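PDB 2W9M: polymerase X from Deinococcus radiodurans, which probably catalyses DNA synthesis from deoxyribonucleoside triphosphates and, at the carboxy-terminal end, carries a PHP domain that binds a cluster of three zinc ions. Local coordinates for residues A512-A517 with V543-G548; R328-T333 with L354-L359; A490-L495 with A526-M531; E320-G325 with Q532-G537; T484-N489 with E507-A512. All coordinates share one frame; numbering follows the deposited sequence.

All five contacts lie in or against the PHP domain, whose seven parallel strands run from 329-333 to 511-514 and, as in other PHP domains, form a barrel. Contact 2 pairs its first two strands and contact 5 its last two, with centres about 17 Å apart. The centre of contact 1 lies about 7 Å from that of contact 2 and about 10 Å from that of contact 5, sharing Ala512 with it; Asn545 links the outermost strands. Contacts 3 and 4, centres about 11 Å apart, both use helix 526-535. Along the chain contact 2 closes first, then contacts 5, 3, 4 and 1. Contacts 1 and 2 ligate one zinc ion, so barrel closure also assembles the metal site.

Contact 1 (A512-A517 with V543-G548); sequences AINTDA and VVNSLG. With ZN (zinc ion), chain D.
Asn545 ND2 gives its hydrogens to two oxygens on different strands: OD1 of Asn514, 3.1 Å from ND2, and the backbone O of Gly329. The Asn514 bond is nearly straight (173° at the hydrogen) and meets OD1 almost head-on, although the two amides are turned 67° against each other. At the other end of the amide, Asn545 OD1 lies 2.8 Å from Ile513 N, but the bond is strongly bent and weak. The side chain of Asn545 reaches the strand because CG stands anti to the carbonyl carbon (chi1 -54°) on a short 3-10 turn, 544-546. Beside it Val544 CG2 rests on Ala512 CB at 3.7 Å, and Ile513 CD1 meets Val543 CG2 at 4.0 Å, these two side chains crossing at about a right angle. Putting a leucine in place of Asn545 would probably leave Asn514 OD1 and Gly329 O without their donor and cost Ile513 N its weak acceptor. Asn514 passes the network on, since its ND2 bonds Glu487. Two residues further along, Asp516 OD1 binds a zinc ion at 2.4 Å, together with His332, His334 and Glu401. One buried amide thus ties the first strand of the PHP barrel to the last and, by holding the side-chain oxygen of Asn514, joins a chain of bonds that runs through Glu487 to the zinc ligand His332.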
# COMPACT_ATOMS: atom_id res chain seq x y z
N ALA A 512 9.50 9.10 -5.47
CA ALA A 512 8.35 9.77 -4.91
C ALA A 512 7.60 8.81 -3.98
O ALA A 512 7.14 7.75 -4.42
CB ALA A 512 7.44 10.27 -6.03
N ILE A 513 7.49 9.17 -2.71
CA ILE A 513 6.72 8.37 -1.76
C ILE A 513 5.27 8.81 -1.79
O ILE A 513 4.89 9.80 -1.16
CB ILE A 513 7.29 8.47 -0.33
CG1 ILE A 513 8.78 8.14 -0.33
CG2 ILE A 513 6.56 7.53 0.60
CD1 ILE A 513 9.46 8.36 1.01
N ASN A 514 4.45 8.07 -2.53
CA ASN A 514 3.05 8.44 -2.77
C ASN A 514 2.08 7.46 -2.13
O ASN A 514 2.25 6.24 -2.24
CB ASN A 514 2.78 8.53 -4.27
CG ASN A 514 3.68 9.54 -4.98
OD1 ASN A 514 4.34 10.36 -4.34
ND2 ASN A 514 3.70 9.49 -6.31
N THR A 515 1.05 7.98 -1.47
CA THR A 515 0.10 7.16 -0.73
C THR A 515 -0.92 6.46 -1.63
O THR A 515 -1.45 5.40 -1.28
CB THR A 515 -0.65 8.01 0.30
OG1 THR A 515 -1.35 9.07 -0.37
CG2 THR A 515 0.31 8.60 1.31
N ASP A 516 -1.21 7.06 -2.78
CA ASP A 516 -2.26 6.55 -3.66
C ASP A 516 -3.59 6.50 -2.91
O ASP A 516 -4.40 5.59 -3.13
CB ASP A 516 -1.89 5.17 -4.20
CG ASP A 516 -2.63 4.82 -5.48
OD1 ASP A 516 -3.52 5.59 -5.88
OD2 ASP A 516 -2.32 3.77 -6.09
N ALA A 517 -3.82 7.47 -2.04
CA ALA A 517 -5.01 7.51 -1.20
C ALA A 517 -6.32 7.58 -1.99
O ALA A 517 -6.50 8.45 -2.84
CB ALA A 517 -4.93 8.68 -0.22
N VAL A 543 13.88 12.27 -2.46
CA VAL A 543 12.43 12.22 -2.60
C VAL A 543 11.83 13.57 -2.99
O VAL A 543 11.90 14.53 -2.22
CB VAL A 543 11.78 11.75 -1.28
CG1 VAL A 543 10.26 11.75 -1.40
CG2 VAL A 543 12.29 10.38 -0.90
N VAL A 544 11.22 13.65 -4.18
CA VAL A 544 10.62 14.89 -4.66
C VAL A 544 9.52 15.44 -3.75
O VAL A 544 9.29 16.64 -3.72
CB VAL A 544 10.04 14.75 -6.07
CG1 VAL A 544 11.13 14.44 -7.07
CG2 VAL A 544 8.96 13.68 -6.09
N ASN A 545 8.84 14.57 -3.01
CA ASN A 545 7.78 15.00 -2.09
C ASN A 545 8.28 16.00 -1.05
O ASN A 545 7.47 16.70 -0.43
CB ASN A 545 7.16 13.81 -1.36
CG ASN A 545 6.66 12.74 -2.31
OD1 ASN A 545 7.45 11.98 -2.87
ND2 ASN A 545 5.35 12.67 -2.49
N SER A 546 9.59 16.06 -0.86
CA SER A 546 10.17 16.93 0.17
C SER A 546 10.23 18.38 -0.29
O SER A 546 10.55 19.28 0.49
CB SER A 546 11.57 16.43 0.56
OG SER A 546 12.51 16.69 -0.48
N LEU A 547 9.94 18.60 -1.57
CA LEU A 547 9.90 19.93 -2.15
C LEU A 547 8.58 20.62 -1.83
O LEU A 547 7.53 19.97 -1.81
CB LEU A 547 10.07 19.86 -3.66
CG LEU A 547 11.37 19.26 -4.22
CD1 LEU A 547 11.36 19.26 -5.75
CD2 LEU A 547 12.57 20.01 -3.68
N GLY A 548 8.63 21.92 -1.58
CA GLY A 548 7.42 22.71 -1.40
C GLY A 548 6.69 22.83 -2.72
O GLY A 548 7.21 22.42 -3.75
ZN ZN D . -3.57 5.47 -8.27

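Contact 2 (R328-T333 with L354-L359); sequences RGMIHT and LGHEFL. With ZN (zinc ion), chain D.
The imidazole of His356 has Met330 on one face and the carbonyl O of Leu354 offset on the other. Met330 SD sits over the ring centre, 3.7 Å from the centroid and 14° off the normal, and its CG lies over the same face; the bend at chi2 brings SD over the ring. His356 ND1 bonds Leu327 O. The phenyl ring of Phe358 has Gly329 CA over one face, 3.5 Å from its centroid, a CH-pi contact for which glycine is needed, because a CB would run into Phe358 CZ. Phe358 owes this placement to chi1 (70°), which sets CG between the backbone N and the carbonyl carbon. These rings flank the first strand pair of the PHP barrel, parallel neighbours joined by a beta-alpha-beta crossover through helix 344-353. Met330 N donates to Phe358 O at 2.9 Å, nearly straight at 174°. Arg328 O takes two donors, Glu357 N at 2.7 Å on an in-plane lone pair and Phe358 N tilted from that plane. Outside, Arg328 CD lies 3.3 Å from Glu357 OE2, which stands well out of the guanidinium plane, while Glu357 OE1 bonds Arg549 N. Beyond the pair the chain turns a corner at His332, whose NE2 binds zinc at 2.3 Å. Thr333 OG1 touches Leu359 CD1 at 3.3 Å and bonds Gly360 O.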
# COMPACT_ATOMS: atom_id res chain seq x y z
N ARG A 328 6.27 17.18 2.20
CA ARG A 328 5.48 18.39 2.04
C ARG A 328 4.36 18.19 1.03
O ARG A 328 3.22 18.60 1.26
CB ARG A 328 6.37 19.56 1.61
CG ARG A 328 7.42 19.95 2.64
CD ARG A 328 8.07 21.27 2.26
NE ARG A 328 9.13 21.67 3.19
CZ ARG A 328 9.93 22.72 3.00
NH1 ARG A 328 9.80 23.48 1.92
NH2 ARG A 328 10.87 23.01 3.90
N GLY A 329 4.68 17.54 -0.08
CA GLY A 329 3.70 17.32 -1.13
C GLY A 329 3.14 15.92 -1.12
O GLY A 329 3.89 14.94 -1.21
N MET A 330 1.82 15.81 -1.00
CA MET A 330 1.14 14.52 -1.02
C MET A 330 0.49 14.26 -2.38
O MET A 330 -0.69 14.55 -2.58
CB MET A 330 0.10 14.44 0.10
CG MET A 330 0.70 14.48 1.50
SD MET A 330 1.26 12.86 2.08
CE MET A 330 2.66 12.55 1.01
N ILE A 331 1.26 13.72 -3.31
CA ILE A 331 0.77 13.57 -4.68
C ILE A 331 0.25 12.17 -4.97
O ILE A 331 0.42 11.25 -4.17
CB ILE A 331 1.85 13.95 -5.72
CG1 ILE A 331 3.00 12.95 -5.70
CG2 ILE A 331 2.34 15.38 -5.48
CD1 ILE A 331 4.07 13.21 -6.76
N HIS A 332 -0.39 12.03 -6.13
CA HIS A 332 -1.04 10.79 -6.53
C HIS A 332 -2.11 10.37 -5.52
O HIS A 332 -1.97 9.36 -4.83
CB HIS A 332 -0.00 9.68 -6.74
CG HIS A 332 -0.57 8.44 -7.34
ND1 HIS A 332 0.12 7.24 -7.37
CD2 HIS A 332 -1.77 8.19 -7.91
CE1 HIS A 332 -0.63 6.32 -7.95
NE2 HIS A 332 -1.78 6.87 -8.28
N THR A 333 -3.17 11.16 -5.44
CA THR A 333 -4.31 10.85 -4.59
C THR A 333 -5.56 10.76 -5.47
O THR A 333 -5.59 11.31 -6.56
CB THR A 333 -4.53 11.93 -3.53
OG1 THR A 333 -4.80 13.17 -4.18
CG2 THR A 333 -3.29 12.08 -2.66
N LEU A 354 -2.89 16.93 8.54
CA LEU A 354 -1.91 15.88 8.81
C LEU A 354 -0.51 16.46 8.86
O LEU A 354 0.45 15.78 9.25
CB LEU A 354 -2.00 14.77 7.77
CG LEU A 354 -3.19 13.82 7.93
CD1 LEU A 354 -3.36 12.96 6.69
CD2 LEU A 354 -3.01 12.96 9.16
N GLY A 355 -0.38 17.72 8.46
CA GLY A 355 0.87 18.45 8.60
C GLY A 355 1.65 18.66 7.32
O GLY A 355 2.81 19.07 7.35
N HIS A 356 1.03 18.37 6.18
CA HIS A 356 1.72 18.51 4.90
C HIS A 356 1.40 19.85 4.26
O HIS A 356 0.63 20.64 4.80
CB HIS A 356 1.36 17.34 3.97
CG HIS A 356 1.52 16.00 4.60
ND1 HIS A 356 2.74 15.46 4.92
CD2 HIS A 356 0.60 15.08 4.99
CE1 HIS A 356 2.57 14.27 5.47
NE2 HIS A 356 1.28 14.02 5.53
N GLU A 357 2.00 20.11 3.10
CA GLU A 357 1.92 21.43 2.48
C GLU A 357 0.92 21.53 1.33
O GLU A 357 0.16 22.49 1.26
CB GLU A 357 3.31 21.87 2.01
CG GLU A 357 3.31 23.16 1.22
CD GLU A 357 4.72 23.68 0.96
OE1 GLU A 357 4.93 24.29 -0.12
OE2 GLU A 357 5.60 23.47 1.82
N PHE A 358 0.91 20.55 0.44
CA PHE A 358 0.01 20.61 -0.71
C PHE A 358 -0.46 19.23 -1.19
O PHE A 358 0.17 18.21 -0.89
CB PHE A 358 0.63 21.42 -1.87
CG PHE A 358 1.79 20.73 -2.54
CD1 PHE A 358 3.07 20.81 -2.01
CD2 PHE A 358 1.60 20.01 -3.71
CE1 PHE A 358 4.14 20.18 -2.64
CE2 PHE A 358 2.67 19.38 -4.34
CZ PHE A 358 3.93 19.46 -3.80
N LEU A 359 -1.56 19.22 -1.93
CA LEU A 359 -2.16 17.98 -2.41
C LEU A 359 -1.95 17.79 -3.90
O LEU A 359 -2.11 18.73 -4.68
CB LEU A 359 -3.66 17.95 -2.11
CG LEU A 359 -4.46 16.78 -2.70
CD1 LEU A 359 -4.28 15.51 -1.88
CD2 LEU A 359 -5.93 17.14 -2.79
ZN ZN D . -3.57 5.47 -8.27

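Contact 3 (A490-L495 with A526-M531); sequences ANAARL and ARYGVM
Ala490 CB presses onto the helix backbone at Gly529, 3.5 Å from Gly529 N and 3.6 Å from Gly529 CA. This is where the loop leaving the sixth strand of the PHP barrel, 485-489, meets helix 526-535, which follows the seventh strand. Only a glycine fits so close: the CA atoms of Ala490 and Gly529 are 3.7 Å apart, and a CB on Gly529 would collide with the methyl of Ala490. That methyl also faces the preceding turn of the helix, at Ala526 CA. Tyr528 takes the neighbouring side. Its CG stands anti to the carbonyl carbon (chi1 -54°), which leaves the carbonyl of Ala490 at the edge of the ring, close to its plane, with Ala490 O 3.6 Å from Tyr528 CB. Ala492 CB approaches Tyr528 CD1 obliquely at 4.3 Å, while Leu495 CD2 reaches Tyr528 CB from the other end of the loop. No hydrogen bond crosses between the segments, and the fit rests on van der Waals contact, with a small methyl and a glycine at its tightest point. Beyond them the tyrosine packs on Leu163 and Arg164 of helix 163-176, and its neighbour Arg527 on Leu167, so helix 526-535 connects the barrel with the amino-terminal polymerase region. Farther along the loop, Arg494 makes a weak, long ion pair with the zinc ligand Asp516. An Asx turn shapes the loop, Asn491 OD1 accepting from Ala493 N at 2.9 Å. Separately, Asn491 O takes both Arg494 N, at 2.7 Å, and Leu495 N.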
# COMPACT_ATOMS: atom_id res chain seq x y z
N ALA A 490 3.10 3.97 -1.26
CA ALA A 490 3.00 3.76 0.18
C ALA A 490 1.81 2.90 0.62
O ALA A 490 1.75 2.47 1.77
CB ALA A 490 2.98 5.11 0.91
N ASN A 491 0.86 2.66 -0.28
CA ASN A 491 -0.27 1.80 0.06
C ASN A 491 0.24 0.43 0.51
O ASN A 491 1.00 -0.21 -0.21
CB ASN A 491 -1.25 1.66 -1.11
CG ASN A 491 -2.46 0.80 -0.77
OD1 ASN A 491 -2.38 -0.43 -0.74
ND2 ASN A 491 -3.59 1.44 -0.53
N ALA A 492 -0.19 -0.00 1.69
CA ALA A 492 0.32 -1.23 2.32
C ALA A 492 0.18 -2.49 1.48
O ALA A 492 0.88 -3.48 1.71
CB ALA A 492 -0.32 -1.43 3.69
N ALA A 493 -0.72 -2.47 0.50
CA ALA A 493 -0.91 -3.64 -0.36
C ALA A 493 -0.01 -3.58 -1.58
O ALA A 493 0.04 -4.52 -2.38
CB ALA A 493 -2.35 -3.77 -0.78
N ARG A 494 0.71 -2.47 -1.73
CA ARG A 494 1.62 -2.33 -2.87
C ARG A 494 3.09 -2.30 -2.44
O ARG A 494 3.85 -3.21 -2.79
CB ARG A 494 1.26 -1.10 -3.69
CG ARG A 494 -0.08 -1.23 -4.41
CD ARG A 494 -0.37 0.01 -5.24
NE ARG A 494 -1.70 -0.03 -5.84
CZ ARG A 494 -2.01 -0.73 -6.93
NH1 ARG A 494 -1.09 -1.47 -7.53
NH2 ARG A 494 -3.25 -0.70 -7.40
N LEU A 495 3.47 -1.27 -1.69
CA LEU A 495 4.86 -1.10 -1.27
C LEU A 495 5.79 -1.40 -2.44
O LEU A 495 6.64 -2.28 -2.37
CB LEU A 495 5.16 -1.98 -0.06
CG LEU A 495 4.19 -1.72 1.10
CD1 LEU A 495 4.59 -2.49 2.35
CD2 LEU A 495 4.11 -0.24 1.40
N ALA A 526 1.34 7.04 4.25
CA ALA A 526 2.67 7.57 3.98
C ALA A 526 3.71 6.91 4.88
O ALA A 526 4.84 6.64 4.46
CB ALA A 526 2.69 9.06 4.16
N ARG A 527 3.31 6.66 6.12
CA ARG A 527 4.15 6.02 7.12
C ARG A 527 4.70 4.66 6.69
O ARG A 527 5.80 4.28 7.09
CB ARG A 527 3.36 5.91 8.42
CG ARG A 527 3.64 4.72 9.29
CD ARG A 527 2.41 4.41 10.14
NE ARG A 527 2.76 3.90 11.46
CZ ARG A 527 1.88 3.39 12.31
NH1 ARG A 527 0.59 3.32 11.98
NH2 ARG A 527 2.27 2.94 13.50
N TYR A 528 3.94 3.93 5.88
CA TYR A 528 4.38 2.63 5.39
C TYR A 528 5.38 2.77 4.24
O TYR A 528 6.33 2.00 4.15
CB TYR A 528 3.19 1.76 4.96
CG TYR A 528 2.13 1.61 6.02
CD1 TYR A 528 0.86 2.15 5.86
CD2 TYR A 528 2.41 0.93 7.21
CE1 TYR A 528 -0.11 2.01 6.84
CE2 TYR A 528 1.45 0.79 8.19
CZ TYR A 528 0.20 1.33 8.00
OH TYR A 528 -0.76 1.19 8.98
N GLY A 529 5.14 3.74 3.37
CA GLY A 529 6.07 4.03 2.29
C GLY A 529 7.40 4.52 2.83
O GLY A 529 8.46 4.15 2.33
N VAL A 530 7.34 5.34 3.87
CA VAL A 530 8.55 5.86 4.50
C VAL A 530 9.41 4.75 5.11
O VAL A 530 10.63 4.79 5.04
CB VAL A 530 8.22 6.93 5.57
CG1 VAL A 530 9.43 7.20 6.44
CG2 VAL A 530 7.74 8.21 4.90
N MET A 531 8.76 3.75 5.71
CA MET A 531 9.48 2.61 6.29
C MET A 531 10.26 1.85 5.22
O MET A 531 11.37 1.37 5.47
CB MET A 531 8.52 1.65 7.01
CG MET A 531 7.75 2.28 8.15
SD MET A 531 6.74 1.09 9.06
CE MET A 531 8.01 0.16 9.94

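Contact 4 (E320-G325 with Q532-G537); sequences ELVTVG and QARKAG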
# COMPACT_ATOMS: atom_id res chain seq x y z
N GLU A 320 19.30 11.13 9.23
CA GLU A 320 19.37 11.80 7.93
C GLU A 320 18.30 11.30 6.97
O GLU A 320 18.04 11.93 5.94
CB GLU A 320 20.74 11.61 7.29
CG GLU A 320 21.91 12.14 8.10
CD GLU A 320 23.25 11.78 7.48
OE1 GLU A 320 23.52 10.57 7.30
OE2 GLU A 320 24.04 12.70 7.18
N LEU A 321 17.69 10.16 7.29
CA LEU A 321 16.74 9.52 6.39
C LEU A 321 15.38 10.22 6.36
O LEU A 321 15.01 10.93 7.30
CB LEU A 321 16.57 8.04 6.75
CG LEU A 321 17.82 7.15 6.66
CD1 LEU A 321 17.53 5.76 7.19
CD2 LEU A 321 18.34 7.08 5.25
N VAL A 322 14.64 10.01 5.28
CA VAL A 322 13.34 10.65 5.11
C VAL A 322 12.36 10.23 6.21
O VAL A 322 12.43 9.11 6.73
CB VAL A 322 12.74 10.34 3.72
CG1 VAL A 322 12.53 8.85 3.54
CG2 VAL A 322 11.45 11.10 3.50
N THR A 323 11.46 11.14 6.58
CA THR A 323 10.40 10.84 7.53
C THR A 323 9.07 11.34 6.98
O THR A 323 9.04 12.10 6.02
CB THR A 323 10.65 11.52 8.89
OG1 THR A 323 10.54 12.94 8.74
CG2 THR A 323 12.03 11.17 9.42
N VAL A 324 7.97 10.90 7.60
CA VAL A 324 6.64 11.33 7.17
C VAL A 324 6.53 12.85 7.18
O VAL A 324 5.81 13.44 6.37
CB VAL A 324 5.53 10.69 8.04
CG1 VAL A 324 4.18 11.28 7.70
CG2 VAL A 324 5.51 9.19 7.86
N GLY A 325 7.25 13.49 8.10
CA GLY A 325 7.24 14.94 8.21
C GLY A 325 7.96 15.66 7.09
O GLY A 325 7.75 16.85 6.89
N GLN A 532 9.68 1.75 4.03
CA GLN A 532 10.34 1.12 2.89
C GLN A 532 11.49 2.00 2.38
O GLN A 532 12.58 1.50 2.08
CB GLN A 532 9.34 0.85 1.76
CG GLN A 532 8.06 0.16 2.20
CD GLN A 532 8.31 -1.08 3.03
OE1 GLN A 532 8.91 -2.06 2.57
NE2 GLN A 532 7.84 -1.06 4.27
N ALA A 533 11.24 3.30 2.27
CA ALA A 533 12.25 4.23 1.79
C ALA A 533 13.48 4.26 2.70
O ALA A 533 14.61 4.38 2.23
CB ALA A 533 11.67 5.63 1.64
N ARG A 534 13.26 4.16 4.00
CA ARG A 534 14.36 4.22 4.96
C ARG A 534 15.28 3.00 4.90
O ARG A 534 16.48 3.10 5.10
CB ARG A 534 13.83 4.45 6.38
CG ARG A 534 13.14 5.79 6.55
CD ARG A 534 12.39 5.86 7.85
NE ARG A 534 13.29 5.78 9.00
CZ ARG A 534 13.88 6.84 9.55
NH1 ARG A 534 13.67 8.05 9.06
NH2 ARG A 534 14.68 6.68 10.60
N LYS A 535 14.70 1.84 4.61
CA LYS A 535 15.50 0.64 4.42
C LYS A 535 16.36 0.76 3.16
O LYS A 535 17.42 0.16 3.07
CB LYS A 535 14.61 -0.60 4.36
CG LYS A 535 13.87 -0.86 5.66
CD LYS A 535 12.58 -1.63 5.44
CE LYS A 535 12.86 -3.06 5.01
NZ LYS A 535 11.60 -3.73 4.57
N ALA A 536 15.89 1.54 2.19
CA ALA A 536 16.64 1.75 0.97
C ALA A 536 17.71 2.82 1.19
O ALA A 536 18.59 3.01 0.35
CB ALA A 536 15.72 2.12 -0.17
N GLY A 537 17.63 3.52 2.31
CA GLY A 537 18.61 4.53 2.65
C GLY A 537 18.34 5.89 2.02
O GLY A 537 19.26 6.66 1.76
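Arg534 lays its guanidinium under Leu321 and turns one edge to Val322. Over the face sits Leu321 CB, 3.7 Å from Arg534 NH1 and offset toward the rim. At the edge NH1 donates to Val322 O at 2.8 Å (153° at the hydrogen); the oxygen lies in the guanidinium plane, yet the nitrogen comes from above the carbonyl plane, away from the lone pairs. Arg534 CG and CD run past Val322 O, and the bend at chi3 (64°) then turns the guanidinium back to it. Thr323 CG2 leans on NH1 at 3.5 Å, and NH2 forms a salt bridge with Glu302. A leucine in place of Arg534 would probably leave Glu302 without its mate and Val322 O without its side-chain donor. Leu321 is extended and straddles the helix end: CD1 meets Arg534 O at 3.5 Å, while CD2 touches Gly537 C at 3.4 Å. Gly537 has the positive phi of a Schellman motif, a backbone shape that itself calls for glycine. Val322 points CG1 at Ala533 CB, 3.8 Å away, from the position between its backbone N and carbonyl carbon (chi1 61°). Val322 and Ala533 also touch Ile513, so the segment 320-325, which leads into strand 329-333, lies against helix 526-535 and strand 511-514, and Val324 continues along the helix onto Arg527 and Val530.

Contact 5 (T484-N489 with E507-A512); sequences TVVEIN and ERLKFA
Val486 and Phe511 face each other as a parallel bridge, followed by Glu487 with Ala512, in the last strand pair of the PHP barrel. The strands belong to a beta-alpha-beta unit whose crossover contains helix 499-505. Three backbone hydrogen bonds hold the pair. Val486 N donates to Lys510 O at 3.2 Å in the carbonyl plane; Val486 O then accepts from Ala512 N at 3.1 Å; and Ile488 N reaches Ala512 O at 2.8 Å, its donor tilted 30° from that carbonyl's plane. CA-H...O contacts support the ladder, the closest running from Phe511 CA to Val486 O at 3.3 Å.

Apolar contacts lie on both faces. On one, Val486 CG1 touches Leu509 CD1 at 3.5 Å, the side chains crossing at about a right angle, and Phe511 CD2 at 3.7 Å, where they run side by side. The valine's first torsion (chi1 40°) places this branch between its backbone N and carbonyl carbon. Ile488 CD1 comes obliquely to the same ring carbon of Phe511. On the face of Glu487 and Ala512, Val485 CG2 meets Ala512 CB at 3.7 Å.

Polar groups gather toward the metal site. Glu487 OE1, which also serves Asn514, accepts from ND1 of the zinc ligand His332, so it probably fixes the turn of that imidazole. Asn489 ND2 donates to Glu487 OE2 and to OD2 of Asp516. At the far end one water bridges the two segments ahead of the strands, donating a hydrogen bond to Thr484 O at 2.8 Å and accepting from Lys510 N.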
# COMPACT_ATOMS: atom_id res chain seq x y z
N THR A 484 12.67 10.68 -15.40
CA THR A 484 11.36 10.46 -14.80
C THR A 484 11.49 9.80 -13.43
O THR A 484 12.21 8.82 -13.26
CB THR A 484 10.42 9.66 -15.73
OG1 THR A 484 9.68 8.71 -14.97
CG2 THR A 484 11.22 8.95 -16.79
N VAL A 485 10.80 10.37 -12.44
CA VAL A 485 10.89 9.87 -11.07
C VAL A 485 10.03 8.63 -10.87
O VAL A 485 8.94 8.53 -11.41
CB VAL A 485 10.57 10.97 -10.02
CG1 VAL A 485 10.12 12.24 -10.69
CG2 VAL A 485 9.55 10.49 -9.01
N VAL A 486 10.55 7.68 -10.10
CA VAL A 486 9.87 6.41 -9.90
C VAL A 486 9.19 6.38 -8.54
O VAL A 486 9.75 6.83 -7.54
CB VAL A 486 10.83 5.20 -10.08
CG1 VAL A 486 12.17 5.51 -9.49
CG2 VAL A 486 10.24 3.94 -9.47
N GLU A 487 7.96 5.86 -8.51
CA GLU A 487 7.14 5.93 -7.31
C GLU A 487 7.41 4.78 -6.36
O GLU A 487 7.58 3.63 -6.77
CB GLU A 487 5.66 5.96 -7.69
CG GLU A 487 4.68 5.70 -6.55
CD GLU A 487 3.23 5.90 -6.97
OE1 GLU A 487 2.80 7.07 -7.09
OE2 GLU A 487 2.51 4.89 -7.19
N ILE A 488 7.47 5.09 -5.07
CA ILE A 488 7.40 4.08 -4.03
C ILE A 488 6.01 4.19 -3.43
O ILE A 488 5.75 5.04 -2.57
CB ILE A 488 8.47 4.30 -2.94
CG1 ILE A 488 9.87 4.14 -3.53
CG2 ILE A 488 8.26 3.34 -1.79
CD1 ILE A 488 10.98 4.46 -2.55
N ASN A 489 5.11 3.35 -3.91
CA ASN A 489 3.71 3.43 -3.53
C ASN A 489 3.52 3.02 -2.08
O ASN A 489 3.78 1.87 -1.71
CB ASN A 489 2.85 2.58 -4.47
CG ASN A 489 1.38 2.94 -4.40
OD1 ASN A 489 0.73 2.74 -3.38
ND2 ASN A 489 0.85 3.46 -5.50
N GLU A 507 21.26 5.67 -6.13
CA GLU A 507 22.24 6.63 -6.63
C GLU A 507 21.82 7.20 -7.98
O GLU A 507 22.35 8.22 -8.42
CB GLU A 507 23.61 5.97 -6.79
CG GLU A 507 24.12 5.26 -5.54
CD GLU A 507 24.83 6.20 -4.59
OE1 GLU A 507 24.34 7.34 -4.40
OE2 GLU A 507 25.87 5.80 -4.02
N ARG A 508 20.86 6.54 -8.63
CA ARG A 508 20.55 6.84 -10.02
C ARG A 508 19.15 7.40 -10.28
O ARG A 508 18.87 7.90 -11.37
CB ARG A 508 20.80 5.60 -10.89
CG ARG A 508 22.20 5.02 -10.73
CD ARG A 508 22.71 4.42 -12.03
NE ARG A 508 22.35 3.02 -12.19
CZ ARG A 508 22.23 2.41 -13.37
NH1 ARG A 508 22.43 3.10 -14.49
NH2 ARG A 508 21.90 1.13 -13.43
N LEU A 509 18.27 7.32 -9.29
CA LEU A 509 16.91 7.79 -9.48
C LEU A 509 16.48 8.77 -8.40
O LEU A 509 17.01 8.77 -7.29
CB LEU A 509 15.93 6.61 -9.50
CG LEU A 509 16.18 5.51 -10.53
CD1 LEU A 509 15.36 4.27 -10.20
CD2 LEU A 509 15.88 6.01 -11.92
N LYS A 510 15.51 9.62 -8.74
CA LYS A 510 14.77 10.36 -7.75
C LYS A 510 13.48 9.60 -7.51
O LYS A 510 12.90 9.05 -8.44
CB LYS A 510 14.47 11.78 -8.23
CG LYS A 510 15.65 12.72 -8.15
CD LYS A 510 15.20 14.17 -8.04
CE LYS A 510 14.87 14.55 -6.60
NZ LYS A 510 13.87 13.64 -5.98
N PHE A 511 13.03 9.55 -6.26
CA PHE A 511 11.84 8.77 -5.94
C PHE A 511 10.70 9.66 -5.47
O PHE A 511 10.91 10.82 -5.11
CB PHE A 511 12.16 7.72 -4.88
CG PHE A 511 13.25 6.77 -5.28
CD1 PHE A 511 14.58 7.09 -5.05
CD2 PHE A 511 12.94 5.57 -5.90
CE1 PHE A 511 15.58 6.22 -5.42
CE2 PHE A 511 13.94 4.70 -6.28
CZ PHE A 511 15.27 5.02 -6.03
N ALA A 512 9.50 9.10 -5.47
CA ALA A 512 8.35 9.77 -4.91
C ALA A 512 7.60 8.81 -3.98
O ALA A 512 7.14 7.75 -4.42
CB ALA A 512 7.44 10.27 -6.03
O HOH W 1 14.53 9.67 -11.85